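Local coordinates for protein beta-lactamase (Nostoc sp., PDB 6NHS) that probably hydrolyses the amide bond of beta-lactam antibiotics as a class D serine beta-lactamase, through an acyl-enzyme intermediate, at residues G35-Y40 with R250-A255; R105-N110 with W114-L119; E126-F131 with L140-P145; I165-R170 with K174-S179. All blocks are in the same frame, centred on the assembly; numbering follows the deposited sequence. Where two conformers were deposited one is given.

Contact 1. Residues G35-Y40 with R250-A255; sequences GSILIY and RRSLKA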
# COMPACT_ATOMS: atom_id res chain seq x y z
N GLY A 35 -13.84 10.27 3.88
CA GLY A 35 -12.95 9.13 4.03
C GLY A 35 -12.68 8.80 5.48
O GLY A 35 -13.45 9.16 6.37
N SER A 36 -11.55 8.13 5.71
CA SER A 36 -11.21 7.63 7.03
C SER A 36 -9.70 7.57 7.17
O SER A 36 -8.96 7.62 6.18
CB SER A 36 -11.80 6.24 7.28
OG SER A 36 -11.31 5.32 6.32
N ILE A 37 -9.25 7.45 8.41
CA ILE A 37 -7.85 7.16 8.69
C ILE A 37 -7.78 6.34 9.97
O ILE A 37 -8.58 6.53 10.89
CB ILE A 37 -6.98 8.43 8.77
CG1 ILE A 37 -5.50 8.06 8.84
CG2 ILE A 37 -7.38 9.29 9.96
CD1 ILE A 37 -4.55 9.25 8.72
N LEU A 38 -6.84 5.42 10.00
CA LEU A 38 -6.54 4.63 11.18
C LEU A 38 -5.05 4.70 11.44
O LEU A 38 -4.25 4.46 10.54
CB LEU A 38 -6.98 3.17 10.99
CG LEU A 38 -6.88 2.26 12.21
CD1 LEU A 38 -7.79 2.76 13.32
CD2 LEU A 38 -7.24 0.84 11.81
N ILE A 39 -4.67 5.06 12.67
CA ILE A 39 -3.27 5.12 13.06
C ILE A 39 -3.08 4.23 14.28
O ILE A 39 -3.88 4.28 15.22
CB ILE A 39 -2.82 6.56 13.35
CG1 ILE A 39 -2.96 7.42 12.09
CG2 ILE A 39 -1.37 6.59 13.81
CD1 ILE A 39 -2.68 8.89 12.33
N TYR A 40 -2.04 3.39 14.25
CA TYR A 40 -1.76 2.46 15.33
C TYR A 40 -0.40 2.77 15.93
O TYR A 40 0.63 2.68 15.24
CB TYR A 40 -1.82 1.01 14.85
CG TYR A 40 -1.51 0.01 15.93
CD1 TYR A 40 -2.35 -0.13 17.03
CD2 TYR A 40 -0.38 -0.80 15.87
CE1 TYR A 40 -2.08 -1.04 18.03
CE2 TYR A 40 -0.10 -1.71 16.87
CZ TYR A 40 -0.95 -1.83 17.95
OH TYR A 40 -0.69 -2.73 18.95
N ARG A 250 -0.62 13.45 6.33
CA ARG A 250 0.31 14.42 6.91
C ARG A 250 -0.34 15.20 8.04
O ARG A 250 0.22 15.31 9.14
CB ARG A 250 0.81 15.40 5.84
CG ARG A 250 1.70 14.83 4.79
CD ARG A 250 2.34 15.96 4.00
NE ARG A 250 3.31 15.41 3.07
CZ ARG A 250 4.56 15.12 3.40
NH1 ARG A 250 5.38 14.60 2.49
NH2 ARG A 250 4.99 15.36 4.63
N ARG A 251 -1.51 15.79 7.77
CA ARG A 251 -2.16 16.62 8.77
C ARG A 251 -2.57 15.80 9.99
O ARG A 251 -2.54 16.30 11.12
CB ARG A 251 -3.37 17.32 8.15
CG ARG A 251 -3.01 18.22 6.99
CD ARG A 251 -4.18 19.07 6.55
NE ARG A 251 -3.85 19.90 5.39
CZ ARG A 251 -4.58 20.93 4.97
NH1 ARG A 251 -5.68 21.27 5.63
NH2 ARG A 251 -4.20 21.62 3.91
N SER A 252 -2.95 14.53 9.78
CA SER A 252 -3.31 13.68 10.90
C SER A 252 -2.11 13.41 11.80
O SER A 252 -2.19 13.55 13.02
CB SER A 252 -3.92 12.37 10.39
OG SER A 252 -5.04 12.61 9.57
N LEU A 253 -0.98 13.02 11.20
CA LEU A 253 0.22 12.74 11.97
C LEU A 253 0.71 13.98 12.72
O LEU A 253 1.13 13.89 13.88
CB LEU A 253 1.32 12.21 11.05
CG LEU A 253 1.04 10.84 10.42
CD1 LEU A 253 2.10 10.50 9.38
CD2 LEU A 253 0.97 9.76 11.48
N LYS A 254 0.65 15.15 12.08
CA LYS A 254 1.06 16.38 12.76
C LYS A 254 0.11 16.72 13.90
O LYS A 254 0.54 17.23 14.94
CB LYS A 254 1.16 17.53 11.77
CG LYS A 254 2.44 17.49 10.93
CD LYS A 254 2.69 18.80 10.21
CE LYS A 254 1.92 18.87 8.90
NZ LYS A 254 2.82 19.27 7.79
N ALA A 255 -1.19 16.44 13.73
CA ALA A 255 -2.14 16.64 14.81
C ALA A 255 -1.81 15.81 16.04
O ALA A 255 -2.19 16.17 17.15
CB ALA A 255 -3.56 16.33 14.34
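Ile37 and Ile39, two residues apart on strand 35-40, meet Ser252 and Leu253 of helix 250-255 in a small buried patch without a hydrogen bond across it. At Gly35 the strand begins clear of the helix, and the hydroxyl of Ser36 is turned to Asn55. Ile37 makes the first touch. Its CG1 branch lies opposite the backbone N (chi1 -171°) and continues extended, which carries CD1 up to Ser252, 3.6 Å from Ser252 CB and 3.5 Å from Ser252 OG. A serine can sit at this apolar spot because OG is hydrogen-bonded to the carbonyl of Val248, one turn back in its own helix; the polar atom is thus satisfied, and its small side chain leaves room for the isoleucine. Leu38 takes the other side of the strand, towards Ile165 of helix 161-172. Ile39 then points to the helix again. Its methyl CD1 meets Leu253 CD2 at 3.8 Å, the two side chains passing at a slant, and rests more loosely on Ser252 CB at 4.2 Å. Branching at CB suits both isoleucines to a strand and gives each a broad apolar flank. The short segment axes approach to 10.3 Å at -43°, an ordinary distance for a helix lying on a sheet. Strand 35-41 runs between strands 46-50 and 226-236 in the antiparallel sheet, and the C-terminal helix 239-255 covers one of its faces while helix 161-172 packs against the opposite one, so the sheet is sandwiched between helices.

Contact 2. Residues R105-N110 with W114-L119; sequences RQAFRN and WFYQVL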
# COMPACT_ATOMS: atom_id res chain seq x y z
N ARG A 105 12.28 -1.03 -7.30
CA ARG A 105 12.29 0.20 -6.51
C ARG A 105 11.64 1.34 -7.27
O ARG A 105 10.82 2.09 -6.71
CB ARG A 105 13.72 0.57 -6.11
CG ARG A 105 13.80 1.93 -5.41
CD ARG A 105 15.22 2.31 -4.99
NE ARG A 105 15.69 1.48 -3.88
CZ ARG A 105 16.46 0.41 -4.02
NH1 ARG A 105 16.88 0.04 -5.23
NH2 ARG A 105 16.82 -0.28 -2.95
N GLN A 106 11.99 1.50 -8.55
CA GLN A 106 11.40 2.58 -9.34
C GLN A 106 9.97 2.24 -9.75
O GLN A 106 9.13 3.15 -9.84
CB GLN A 106 12.27 2.88 -10.56
CG GLN A 106 13.71 3.35 -10.21
CD GLN A 106 13.71 4.54 -9.25
OE1 GLN A 106 13.04 5.55 -9.50
NE2 GLN A 106 14.44 4.42 -8.15
N ALA A 107 9.66 0.96 -10.00
CA ALA A 107 8.27 0.59 -10.28
C ALA A 107 7.38 0.88 -9.08
O ALA A 107 6.24 1.34 -9.23
CB ALA A 107 8.19 -0.89 -10.68
N PHE A 108 7.89 0.61 -7.87
CA PHE A 108 7.17 0.97 -6.65
C PHE A 108 6.98 2.48 -6.57
O PHE A 108 5.87 2.97 -6.33
CB PHE A 108 7.93 0.46 -5.43
CG PHE A 108 7.12 0.45 -4.16
CD1 PHE A 108 7.13 1.55 -3.31
CD2 PHE A 108 6.37 -0.66 -3.80
CE1 PHE A 108 6.39 1.54 -2.12
CE2 PHE A 108 5.63 -0.67 -2.62
CZ PHE A 108 5.64 0.43 -1.78
N ARG A 109 8.06 3.24 -6.78
CA ARG A 109 8.00 4.70 -6.75
C ARG A 109 6.99 5.25 -7.76
O ARG A 109 6.24 6.19 -7.45
CB ARG A 109 9.39 5.27 -7.02
CG ARG A 109 9.47 6.78 -7.16
CD ARG A 109 10.86 7.18 -7.65
NE ARG A 109 11.05 8.63 -7.67
CZ ARG A 109 12.10 9.24 -8.20
NH1 ARG A 109 13.07 8.53 -8.77
NH2 ARG A 109 12.18 10.56 -8.16
N ASN A 110 6.95 4.67 -8.96
CA ASN A 110 6.17 5.20 -10.06
C ASN A 110 4.80 4.55 -10.21
O ASN A 110 4.08 4.87 -11.16
CB ASN A 110 6.95 5.05 -11.38
CG ASN A 110 8.24 5.84 -11.39
OD1 ASN A 110 8.34 6.90 -10.78
ND2 ASN A 110 9.24 5.33 -12.10
N TRP A 114 2.44 -2.36 -15.00
CA TRP A 114 2.83 -3.47 -15.87
C TRP A 114 3.97 -4.29 -15.26
O TRP A 114 4.01 -5.51 -15.43
CB TRP A 114 3.22 -2.97 -17.27
CG TRP A 114 4.50 -2.16 -17.36
CD1 TRP A 114 4.60 -0.80 -17.50
CD2 TRP A 114 5.85 -2.66 -17.36
NE1 TRP A 114 5.92 -0.43 -17.57
CE2 TRP A 114 6.71 -1.55 -17.49
CE3 TRP A 114 6.41 -3.94 -17.27
CZ2 TRP A 114 8.10 -1.67 -17.52
CZ3 TRP A 114 7.79 -4.07 -17.30
CH2 TRP A 114 8.62 -2.94 -17.43
N PHE A 115 4.89 -3.64 -14.54
CA PHE A 115 5.97 -4.35 -13.86
C PHE A 115 5.41 -5.36 -12.87
O PHE A 115 5.81 -6.53 -12.85
CB PHE A 115 6.87 -3.32 -13.15
CG PHE A 115 8.12 -3.91 -12.52
CD1 PHE A 115 8.08 -4.45 -11.24
CD2 PHE A 115 9.34 -3.87 -13.18
CE1 PHE A 115 9.23 -4.98 -10.65
CE2 PHE A 115 10.49 -4.38 -12.60
CZ PHE A 115 10.43 -4.93 -11.34
N TYR A 116 4.44 -4.94 -12.06
CA TYR A 116 3.87 -5.83 -11.06
C TYR A 116 2.94 -6.86 -11.66
O TYR A 116 2.72 -7.91 -11.05
CB TYR A 116 3.17 -4.99 -9.99
CG TYR A 116 4.17 -4.44 -9.01
CD1 TYR A 116 4.46 -5.12 -7.84
CD2 TYR A 116 4.85 -3.25 -9.26
CE1 TYR A 116 5.37 -4.64 -6.94
CE2 TYR A 116 5.77 -2.75 -8.37
CZ TYR A 116 6.03 -3.45 -7.20
OH TYR A 116 6.94 -2.97 -6.29
N GLN A 117 2.38 -6.60 -12.85
CA GLN A 117 1.62 -7.65 -13.53
C GLN A 117 2.53 -8.78 -14.00
O GLN A 117 2.15 -9.95 -13.93
CB GLN A 117 0.84 -7.05 -14.69
CG GLN A 117 -0.35 -6.19 -14.25
CD GLN A 117 -1.05 -5.54 -15.42
OE1 GLN A 117 -0.42 -4.89 -16.26
NE2 GLN A 117 -2.36 -5.74 -15.51
N VAL A 118 3.74 -8.45 -14.46
CA VAL A 118 4.72 -9.49 -14.78
C VAL A 118 5.04 -10.31 -13.54
O VAL A 118 5.06 -11.54 -13.57
CB VAL A 118 5.99 -8.88 -15.40
CG1 VAL A 118 7.05 -9.97 -15.62
CG2 VAL A 118 5.68 -8.16 -16.70
N LEU A 119 5.29 -9.62 -12.41
CA LEU A 119 5.63 -10.33 -11.18
C LEU A 119 4.52 -11.31 -10.79
O LEU A 119 4.80 -12.46 -10.44
CB LEU A 119 5.88 -9.34 -10.05
CG LEU A 119 7.06 -8.37 -10.19
CD1 LEU A 119 7.19 -7.53 -8.93
CD2 LEU A 119 8.36 -9.12 -10.47
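Phe115 and Tyr116 reach Ala107 and Phe108 through different first torsions: CG of Phe115 is opposite its backbone N (chi1 -174°), whereas CG of Tyr116 is opposite its carbonyl carbon (chi1 -80°). These choices bring both rings up to the Ala107 methyl from neighbouring directions. Ala107 CB lies over one face of the Phe115 ring, 3.9 Å from the centroid and 28° off the normal, a CH-pi contact. The same methyl approaches the Tyr116 ring obliquely, 3.8 Å from Tyr116 CE2. A residue no larger than alanine suits the place, since the CA atoms of Ala107 and Phe115 are 6.5 Å apart. Farther out, Tyr116 OH comes to the edge of the Phe108 ring, near its plane, at 3.4 Å from Phe108 CD2. This approach to a ring carbon is packing; the polar partner of the hydroxyl is Ser70 OG, in a hydrogen bond that holds the far end of the tyrosine in place. These contacts join two helices whose short segments cross at -125°, linked by a brief turn. Phe108 and Tyr116 also touch Lys66 of helix 65-76, and a formic acid molecule lies about 3 Å from the tyrosine side chain. Lys66 belongs to an apparent SxxK motif at the start of that helix, with Ser63 as the probable nucleophile, so this helix pair probably borders the active site of the serine beta-lactamase fold.

Contact 3. Residues E126-F131 with L140-P145; sequences ERMEKF and LQIGTP. With EDO (1,2-ethanediol), chain F.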
# COMPACT_ATOMS: atom_id res chain seq x y z
N GLU A 126 -1.20 -20.46 -8.11
CA GLU A 126 -1.09 -21.36 -6.96
C GLU A 126 -0.19 -20.77 -5.88
O GLU A 126 -0.54 -20.79 -4.70
CB GLU A 126 -0.56 -22.72 -7.40
CG GLU A 126 -0.38 -23.68 -6.22
CD GLU A 126 0.27 -24.99 -6.62
OE1 GLU A 126 0.37 -25.28 -7.83
OE2 GLU A 126 0.68 -25.75 -5.71
N ARG A 127 0.97 -20.25 -6.26
CA ARG A 127 1.85 -19.65 -5.26
C ARG A 127 1.24 -18.38 -4.67
O ARG A 127 1.39 -18.11 -3.48
CB ARG A 127 3.23 -19.35 -5.85
CG ARG A 127 4.10 -20.59 -6.01
CD ARG A 127 5.56 -20.19 -6.21
NE ARG A 127 5.77 -19.47 -7.46
CZ ARG A 127 6.96 -19.33 -8.04
NH1 ARG A 127 8.04 -19.85 -7.49
NH2 ARG A 127 7.06 -18.67 -9.18
N MSE A 128 0.54 -17.60 -5.49
CA MSE A 128 -0.05 -16.35 -5.01
C MSE A 128 -1.13 -16.66 -3.98
O MSE A 128 -1.19 -16.02 -2.93
CB MSE A 128 -0.65 -15.54 -6.15
CG MSE A 128 -1.17 -14.17 -5.70
SE MSE A 128 0.24 -12.87 -5.31
CE MSE A 128 0.66 -12.36 -7.17
N GLU A 129 -1.98 -17.64 -4.27
CA GLU A 129 -3.03 -18.00 -3.33
C GLU A 129 -2.45 -18.49 -2.01
O GLU A 129 -2.96 -18.17 -0.94
CB GLU A 129 -3.95 -19.05 -3.94
CG GLU A 129 -5.35 -19.04 -3.33
CD GLU A 129 -6.18 -20.25 -3.70
OE1 GLU A 129 -6.04 -20.76 -4.84
OE2 GLU A 129 -6.97 -20.70 -2.85
N LYS A 130 -1.37 -19.28 -2.07
CA LYS A 130 -0.76 -19.79 -0.84
C LYS A 130 -0.26 -18.64 0.03
O LYS A 130 -0.51 -18.61 1.24
CB LYS A 130 0.39 -20.74 -1.17
CG LYS A 130 -0.04 -22.10 -1.68
CD LYS A 130 1.11 -23.10 -1.68
CE LYS A 130 0.83 -24.27 -2.60
NZ LYS A 130 -0.54 -24.82 -2.39
N PHE A 131 0.45 -17.68 -0.57
CA PHE A 131 0.97 -16.56 0.22
C PHE A 131 -0.16 -15.67 0.75
O PHE A 131 -0.10 -15.20 1.89
CB PHE A 131 1.95 -15.73 -0.61
CG PHE A 131 3.36 -16.26 -0.58
CD1 PHE A 131 4.22 -15.92 0.46
CD2 PHE A 131 3.82 -17.11 -1.57
CE1 PHE A 131 5.52 -16.41 0.50
CE2 PHE A 131 5.12 -17.61 -1.55
CZ PHE A 131 5.97 -17.26 -0.51
N LEU A 140 -8.72 -12.37 1.03
CA LEU A 140 -8.10 -13.66 0.69
C LEU A 140 -8.52 -14.20 -0.68
O LEU A 140 -8.31 -15.38 -0.95
CB LEU A 140 -8.40 -14.72 1.76
CG LEU A 140 -8.22 -14.35 3.23
CD1 LEU A 140 -8.63 -15.52 4.11
CD2 LEU A 140 -6.79 -13.95 3.50
N GLN A 141 -9.10 -13.37 -1.55
CA GLN A 141 -9.66 -13.85 -2.81
C GLN A 141 -8.90 -13.23 -3.97
O GLN A 141 -8.86 -12.00 -4.11
CB GLN A 141 -11.14 -13.51 -2.90
CG GLN A 141 -11.99 -14.17 -1.82
CD GLN A 141 -13.34 -13.50 -1.67
OE1 GLN A 141 -14.09 -13.38 -2.63
NE2 GLN A 141 -13.65 -13.07 -0.44
N ILE A 142 -8.28 -14.06 -4.80
CA ILE A 142 -7.58 -13.58 -5.98
C ILE A 142 -8.26 -14.02 -7.27
O ILE A 142 -7.72 -13.80 -8.36
CB ILE A 142 -6.09 -14.00 -5.97
CG1 ILE A 142 -5.94 -15.50 -6.22
CG2 ILE A 142 -5.43 -13.59 -4.65
CD1 ILE A 142 -4.50 -15.94 -6.42
N GLY A 143 -9.43 -14.65 -7.18
CA GLY A 143 -10.16 -15.04 -8.37
C GLY A 143 -9.57 -16.26 -9.05
O GLY A 143 -8.91 -17.11 -8.44
N THR A 144 -9.83 -16.35 -10.35
CA THR A 144 -9.42 -17.47 -11.19
C THR A 144 -8.00 -17.25 -11.71
O THR A 144 -7.47 -16.14 -11.66
CB THR A 144 -10.38 -17.63 -12.36
OG1 THR A 144 -10.29 -16.49 -13.22
CG2 THR A 144 -11.82 -17.77 -11.86
N PRO A 145 -7.35 -18.31 -12.21
CA PRO A 145 -6.02 -18.12 -12.82
C PRO A 145 -6.00 -17.06 -13.91
O PRO A 145 -4.98 -16.37 -14.08
CB PRO A 145 -5.70 -19.51 -13.39
CG PRO A 145 -6.45 -20.45 -12.50
CD PRO A 145 -7.72 -19.74 -12.13
C1 EDO F . -10.59 -16.95 -4.45
O1 EDO F . -11.15 -15.92 -5.27
C2 EDO F . -9.19 -17.31 -4.93
O2 EDO F . -8.24 -17.07 -3.88
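A single methyl group carries the protein side of this contact: Ile142 CD1, pushed from an irregular loop against the flank of helix 126-131. It lies 3.8 Å from Met128 CG and 3.7 Å from the backbone nitrogen Glu129 N, with Glu129 CB at 4.0 Å. The CG1 branch of Ile142 stands between its backbone N and carbonyl carbon (chi1 71°), and the extended chain beyond it delivers CD1 to the helix. Met128, deposited as selenomethionine, offers CB and CG; its flexible chain then bends twice and takes the selenium away from the loop. Glu129 adds the aliphatic start of its side chain, while its carboxylate reaches out to a salt bridge with Lys133, so an acidic residue can border an apolar contact. Beside Ile142 a 1,2-ethanediol molecule, probably from the crystallisation liquor, occupies the angle between loop and helix. Its O2 accepts a nearly straight hydrogen bond from Ile142 N at 3.1 Å (170°), and its O1 accepts one from Gly143 N at 2.9 Å. EDO O2 also lies 3.5 Å from Glu129 CG, so the diol touches both partners. Gly143 has a positive phi, which favours glycine. The loop doubles back along the helix that it follows: Ile142 also touches His125 and Ile132, and His125 is hydrogen-bonded to the carbonyl of Gly143. On its inner side helix 125-135 rests through Met128 on helices 113-123 and 65-76, the latter also touched by Phe131, within the helical part of the fold.

Contact 4. Residues I165-R170 with K174-S179; sequences IEFLQR and KELPFS. With FMT (formic acid), chain I.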
# COMPACT_ATOMS: atom_id res chain seq x y z
N ILE A 165 -3.41 -2.20 8.22
CA ILE A 165 -2.62 -2.04 9.44
C ILE A 165 -2.11 -3.38 9.94
O ILE A 165 -0.92 -3.54 10.23
CB ILE A 165 -3.47 -1.34 10.53
CG1 ILE A 165 -3.91 0.05 10.07
CG2 ILE A 165 -2.70 -1.26 11.84
CD1 ILE A 165 -2.79 1.04 10.04
N GLU A 166 -3.00 -4.37 10.05
CA GLU A 166 -2.60 -5.68 10.56
C GLU A 166 -1.49 -6.28 9.71
O GLU A 166 -0.50 -6.80 10.25
CB GLU A 166 -3.82 -6.61 10.60
CG GLU A 166 -3.48 -8.08 10.70
CD GLU A 166 -3.20 -8.55 12.11
OE1 GLU A 166 -2.76 -7.73 12.95
OE2 GLU A 166 -3.43 -9.74 12.39
N PHE A 167 -1.62 -6.19 8.39
CA PHE A 167 -0.59 -6.71 7.49
C PHE A 167 0.74 -5.99 7.71
O PHE A 167 1.79 -6.64 7.86
CB PHE A 167 -1.09 -6.57 6.04
CG PHE A 167 0.00 -6.65 4.99
CD1 PHE A 167 0.80 -7.78 4.89
CD2 PHE A 167 0.20 -5.61 4.10
CE1 PHE A 167 1.80 -7.85 3.93
CE2 PHE A 167 1.20 -5.67 3.14
CZ PHE A 167 1.99 -6.80 3.06
N LEU A 168 0.72 -4.66 7.77
CA LEU A 168 1.97 -3.91 7.90
C LEU A 168 2.63 -4.16 9.26
O LEU A 168 3.86 -4.28 9.35
CB LEU A 168 1.72 -2.42 7.71
CG LEU A 168 1.34 -2.01 6.29
CD1 LEU A 168 0.87 -0.57 6.26
CD2 LEU A 168 2.53 -2.22 5.35
N GLN A 169 1.82 -4.24 10.32
CA GLN A 169 2.36 -4.48 11.65
C GLN A 169 2.97 -5.88 11.77
O GLN A 169 4.06 -6.03 12.32
CB GLN A 169 1.25 -4.26 12.68
CG GLN A 169 1.69 -4.41 14.12
CD GLN A 169 1.44 -5.80 14.66
OE1 GLN A 169 2.18 -6.28 15.51
NE2 GLN A 169 0.38 -6.44 14.17
N ARG A 170 2.28 -6.90 11.25
CA ARG A 170 2.85 -8.25 11.23
C ARG A 170 4.12 -8.30 10.40
O ARG A 170 5.09 -8.98 10.76
CB ARG A 170 1.83 -9.25 10.69
CG ARG A 170 0.63 -9.47 11.61
CD ARG A 170 -0.19 -10.63 11.09
NE ARG A 170 0.43 -11.91 11.41
CZ ARG A 170 0.25 -13.03 10.70
NH1 ARG A 170 -0.52 -13.00 9.62
NH2 ARG A 170 0.84 -14.16 11.07
N LYS A 174 8.16 -9.20 11.82
CA LYS A 174 8.81 -10.39 11.27
C LYS A 174 8.01 -11.66 11.55
O LYS A 174 8.57 -12.72 11.83
CB LYS A 174 10.25 -10.52 11.80
CG LYS A 174 11.05 -9.22 11.64
CD LYS A 174 12.47 -9.34 12.18
CE LYS A 174 13.19 -8.00 12.04
NZ LYS A 174 14.65 -8.11 12.31
N GLU A 175 6.68 -11.56 11.47
CA GLU A 175 5.80 -12.71 11.65
C GLU A 175 5.42 -13.39 10.34
O GLU A 175 4.96 -14.53 10.37
CB GLU A 175 4.51 -12.29 12.36
CG GLU A 175 4.67 -11.92 13.81
CD GLU A 175 3.34 -11.66 14.47
OE1 GLU A 175 2.30 -11.89 13.83
OE2 GLU A 175 3.33 -11.24 15.64
N LEU A 176 5.59 -12.70 9.21
CA LEU A 176 5.15 -13.19 7.92
C LEU A 176 6.21 -14.10 7.31
O LEU A 176 7.38 -14.06 7.71
CB LEU A 176 4.85 -12.00 6.99
CG LEU A 176 3.78 -11.06 7.54
CD1 LEU A 176 3.42 -9.99 6.53
CD2 LEU A 176 2.54 -11.84 7.97
N PRO A 177 5.83 -14.95 6.34
CA PRO A 177 6.79 -15.93 5.81
C PRO A 177 7.72 -15.33 4.76
O PRO A 177 7.76 -15.77 3.60
CB PRO A 177 5.86 -17.01 5.23
CG PRO A 177 4.69 -16.22 4.73
CD PRO A 177 4.48 -15.14 5.78
N PHE A 178 8.48 -14.32 5.16
CA PHE A 178 9.46 -13.68 4.29
C PHE A 178 10.79 -13.59 5.02
O PHE A 178 10.84 -13.31 6.22
CB PHE A 178 9.00 -12.27 3.84
CG PHE A 178 7.64 -12.27 3.20
CD1 PHE A 178 7.42 -12.90 1.98
CD2 PHE A 178 6.56 -11.66 3.83
CE1 PHE A 178 6.17 -12.91 1.40
CE2 PHE A 178 5.30 -11.66 3.25
CZ PHE A 178 5.11 -12.29 2.03
N SER A 179 11.87 -13.85 4.28
CA SER A 179 13.20 -13.80 4.85
C SER A 179 13.58 -12.38 5.23
O SER A 179 13.00 -11.40 4.73
CB SER A 179 14.22 -14.35 3.86
OG SER A 179 14.38 -13.44 2.78
C FMT I . 14.93 -13.85 -0.69
O1 FMT I . 15.02 -12.62 -0.63
O2 FMT I . 15.14 -14.62 0.25
O HOH W 1 1.57 -14.50 13.73
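Arg170 meets Glu175 at the edge of its guanidinium and Leu176 over one face. Arg170 NE gives an almost straight bond to Glu175 OE1 (3.1 Å, 175°), the acceptor lying in the guanidinium plane and being approached nearly along its C-O axis. The guanidinium and carboxylate planes are nevertheless turned 65° apart, so this is a single-bond salt bridge; a water bridges Arg170 NH2 and the same oxygen, while Glu175 OE2 pairs with Arg173. A bend at chi3 (77°) folds the arginine over Leu176 CD2, which lies 3.7 Å from Arg170 NH1. Beneath this pairing the helix ends in a Schellman motif: Lys174, with positive phi, is the C-prime residue, and Glu175 N bonds to Arg170 O at 3.1 Å. That turn brings the following residues back alongside the last helical turn. Leucine suits its buried place because its two methyls divide the work, CD2 under the arginine and CD1 against Phe167, 3.7 Å from Phe167 CE1. The Phe167 and Leu176 side chains cross at about a right angle, and the ring continues inward to Ile67 and Leu71 of helix 65-76. Past the inverse gamma turn centred on Pro177, Ser179 N-caps helix 180-189 and its OG donates to a formic acid molecule.

Contacts 2, 3 and 4 all lie within the long stretch of chain that contact 1 closes by bringing strand 35-41 together with the C-terminal helix. Contact 1 is remote from contacts 2 and 3, its centre 27 and 32 Å from theirs, but it touches contact 4 from the other face of its strand: Tyr40 CB lies 3.9 Å from Ile165 CG2. Contact 4 in turn meets contact 3 where Phe131 CE1 packs at 3.7 Å on Phe178 CE1. Contacts 2 and 3 sit on successive helices, their nearest atoms about 5 Å apart. Helix 65-76, bearing the probable SxxK motif, is touched by contacts 2, 3 and 4; contact 2 reaches its Lys66.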